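Local coordinates for protein putative exonuclease (Eubacterium rectale, PDB 3L0A) that probably acts as a hydrolase, thought to be an exonuclease of the PDDEXK-like group, and binds a zinc ion through four cysteines, at residues Asp63-Gly68 and Glu96-Ile101. Residues are numbered along the deposited sequence; the frame is centred on the assembly and turned at random.
Sequences DSYFEG and EIIARI
Y65 and I98 meet where helix 54-67 ends beside helix 89-102, an example of two helix segments, 63-68 and 96-101, that meet through apolar side chains. The central element is a CH-pi contact: the CG2 methyl of I98 sits over one face of the Y65 ring, 3.9 Å from its centroid and displaced toward the rim at CE2, which it approaches to 3.6 Å. The other branch of the same isoleucine ends in CD1, which lies 3.7 Å from CB of Y65 on the same side of the ring, and the two branches together span the tyrosine from its root to CE2. With CG anti to the backbone N (chi1 173°), the tyrosine ring leans out toward the second helix and can receive that methyl. A simpler apolar touch lies alongside, where CZ of F66 reaches CG2 of I101 at 4.0 Å, an oblique approach. Within the first helix, CD2 of Y65 stands 3.9 Å above the centre of the F66 ring, linking the two pairs. Further along, one hydrogen bond ties the helices, from the OH of Y65 to OE2 of E102; an alanine here would probably leave I98 without its aromatic surface and E102 without this hydroxyl partner. F66 and I101 both touch L144 of strand 140-147 and M108 of helix 105-110, while Y65 touches L70 of helix 70-76.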
loop_
_atom_site.group_PDB
_atom_site.type_symbol
_atom_site.label_atom_id
_atom_site.label_comp_id
_atom_site.label_asym_id
_atom_site.label_seq_id
_atom_site.Cartn_x
_atom_site.Cartn_y
_atom_site.Cartn_z
ATOM N N ASP A 63 -17.251 7.404 -20.739
ATOM C CA ASP A 63 -17.284 7.988 -22.119
ATOM C C ASP A 63 -18.527 7.528 -22.844
ATOM O O ASP A 63 -19.272 8.299 -23.472
ATOM C CB ASP A 63 -16.114 7.502 -22.978
ATOM C CG ASP A 63 -14.857 8.255 -22.743
ATOM O OD1 ASP A 63 -14.922 9.408 -22.283
ATOM O OD2 ASP A 63 -13.787 7.683 -23.031
ATOM N N SER A 64 -18.735 6.226 -22.776
ATOM C CA SER A 64 -19.849 5.641 -23.447
ATOM C C SER A 64 -21.202 6.172 -22.954
ATOM O O SER A 64 -22.127 6.321 -23.759
ATOM C CB SER A 64 -19.819 4.138 -23.359
ATOM O OG SER A 64 -20.693 3.682 -24.376
ATOM N N TYR A 65 -21.323 6.445 -21.652
ATOM C CA TYR A 65 -22.562 7.064 -21.129
ATOM C C TYR A 65 -22.817 8.389 -21.857
ATOM O O TYR A 65 -23.920 8.589 -22.384
ATOM C CB TYR A 65 -22.547 7.278 -19.606
ATOM C CG TYR A 65 -23.738 8.064 -19.138
ATOM C CD1 TYR A 65 -24.962 7.473 -19.004
ATOM C CD2 TYR A 65 -23.643 9.404 -18.905
ATOM C CE1 TYR A 65 -26.054 8.201 -18.630
ATOM C CE2 TYR A 65 -24.703 10.123 -18.531
ATOM C CZ TYR A 65 -25.918 9.517 -18.401
ATOM O OH TYR A 65 -26.979 10.234 -18.023
ATOM N N PHE A 66 -21.807 9.257 -21.948
ATOM C CA PHE A 66 -22.025 10.574 -22.558
ATOM C C PHE A 66 -22.252 10.569 -24.072
ATOM O O PHE A 66 -22.937 11.469 -24.585
ATOM C CB PHE A 66 -20.912 11.534 -22.162
ATOM C CG PHE A 66 -20.944 11.899 -20.709
ATOM C CD1 PHE A 66 -21.807 12.851 -20.236
ATOM C CD2 PHE A 66 -20.126 11.289 -19.809
ATOM C CE1 PHE A 66 -21.825 13.190 -18.886
ATOM C CE2 PHE A 66 -20.155 11.633 -18.452
ATOM C CZ PHE A 66 -21.012 12.575 -18.012
ATOM N N GLU A 67 -21.724 9.552 -24.766
ATOM C CA GLU A 67 -21.894 9.379 -26.231
ATOM C C GLU A 67 -23.221 8.712 -26.586
ATOM O O GLU A 67 -23.667 8.794 -27.747
ATOM C CB GLU A 67 -20.691 8.580 -26.805
ATOM C CG GLU A 67 -20.685 8.230 -28.309
ATOM C CD GLU A 67 -19.447 7.396 -28.737
ATOM O OE1 GLU A 67 -19.077 6.439 -28.017
ATOM O OE2 GLU A 67 -18.842 7.697 -29.799
ATOM N N GLY A 68 -23.873 8.071 -25.606
ATOM C CA GLY A 68 -25.133 7.344 -25.855
ATOM C C GLY A 68 -24.870 6.029 -26.570
ATOM O O GLY A 68 -25.645 5.597 -27.426
ATOM N N GLU A 96 -22.098 6.260 -9.879
ATOM C CA GLU A 96 -22.115 7.252 -8.795
ATOM C C GLU A 96 -21.406 8.522 -9.215
ATOM O O GLU A 96 -21.869 9.644 -8.953
ATOM C CB GLU A 96 -21.496 6.713 -7.493
ATOM C CG GLU A 96 -22.518 6.028 -6.537
ATOM C CD GLU A 96 -21.873 5.347 -5.298
ATOM O OE1 GLU A 96 -20.612 5.294 -5.184
ATOM O OE2 GLU A 96 -22.653 4.849 -4.447
ATOM N N ILE A 97 -20.270 8.332 -9.855
ATOM C CA ILE A 97 -19.492 9.456 -10.346
ATOM C C ILE A 97 -20.302 10.196 -11.409
ATOM O O ILE A 97 -20.381 11.412 -11.371
ATOM C CB ILE A 97 -18.158 9.029 -10.940
ATOM C CG1 ILE A 97 -17.268 8.375 -9.878
ATOM C CG2 ILE A 97 -17.485 10.205 -11.526
ATOM C CD1 ILE A 97 -16.114 7.610 -10.448
ATOM N N ILE A 98 -20.913 9.483 -12.350
ATOM C CA ILE A 98 -21.719 10.167 -13.417
ATOM C C ILE A 98 -22.818 11.051 -12.815
ATOM O O ILE A 98 -23.076 12.180 -13.296
ATOM C CB ILE A 98 -22.351 9.171 -14.373
ATOM C CG1 ILE A 98 -21.279 8.541 -15.276
ATOM C CG2 ILE A 98 -23.443 9.777 -15.215
ATOM C CD1 ILE A 98 -21.767 7.246 -15.988
ATOM N N ALA A 99 -23.519 10.533 -11.822
ATOM C CA ALA A 99 -24.613 11.288 -11.202
ATOM C C ALA A 99 -24.074 12.530 -10.518
ATOM O O ALA A 99 -24.733 13.569 -10.482
ATOM C CB ALA A 99 -25.356 10.416 -10.178
ATOM N N ARG A 100 -22.877 12.406 -9.966
ATOM C CA ARG A 100 -22.238 13.510 -9.268
ATOM C C ARG A 100 -21.895 14.669 -10.213
ATOM O O ARG A 100 -22.161 15.846 -9.895
ATOM C CB ARG A 100 -21.012 13.030 -8.502
ATOM C CG ARG A 100 -20.252 14.167 -7.826
ATOM C CD ARG A 100 -21.159 14.894 -6.862
ATOM N NE ARG A 100 -20.521 15.988 -6.159
ATOM C CZ ARG A 100 -20.724 17.290 -6.389
ATOM N NH1 ARG A 100 -21.509 17.755 -7.359
ATOM N NH2 ARG A 100 -20.104 18.156 -5.640
ATOM N N ILE A 101 -21.335 14.314 -11.365
ATOM C CA ILE A 101 -21.078 15.233 -12.497
ATOM C C ILE A 101 -22.367 15.876 -12.977
ATOM O O ILE A 101 -22.445 17.083 -13.227
ATOM C CB ILE A 101 -20.461 14.437 -13.678
ATOM C CG1 ILE A 101 -19.002 14.076 -13.404
ATOM C CG2 ILE A 101 -20.527 15.182 -14.952
ATOM C CD1 ILE A 101 -18.384 12.998 -14.448
#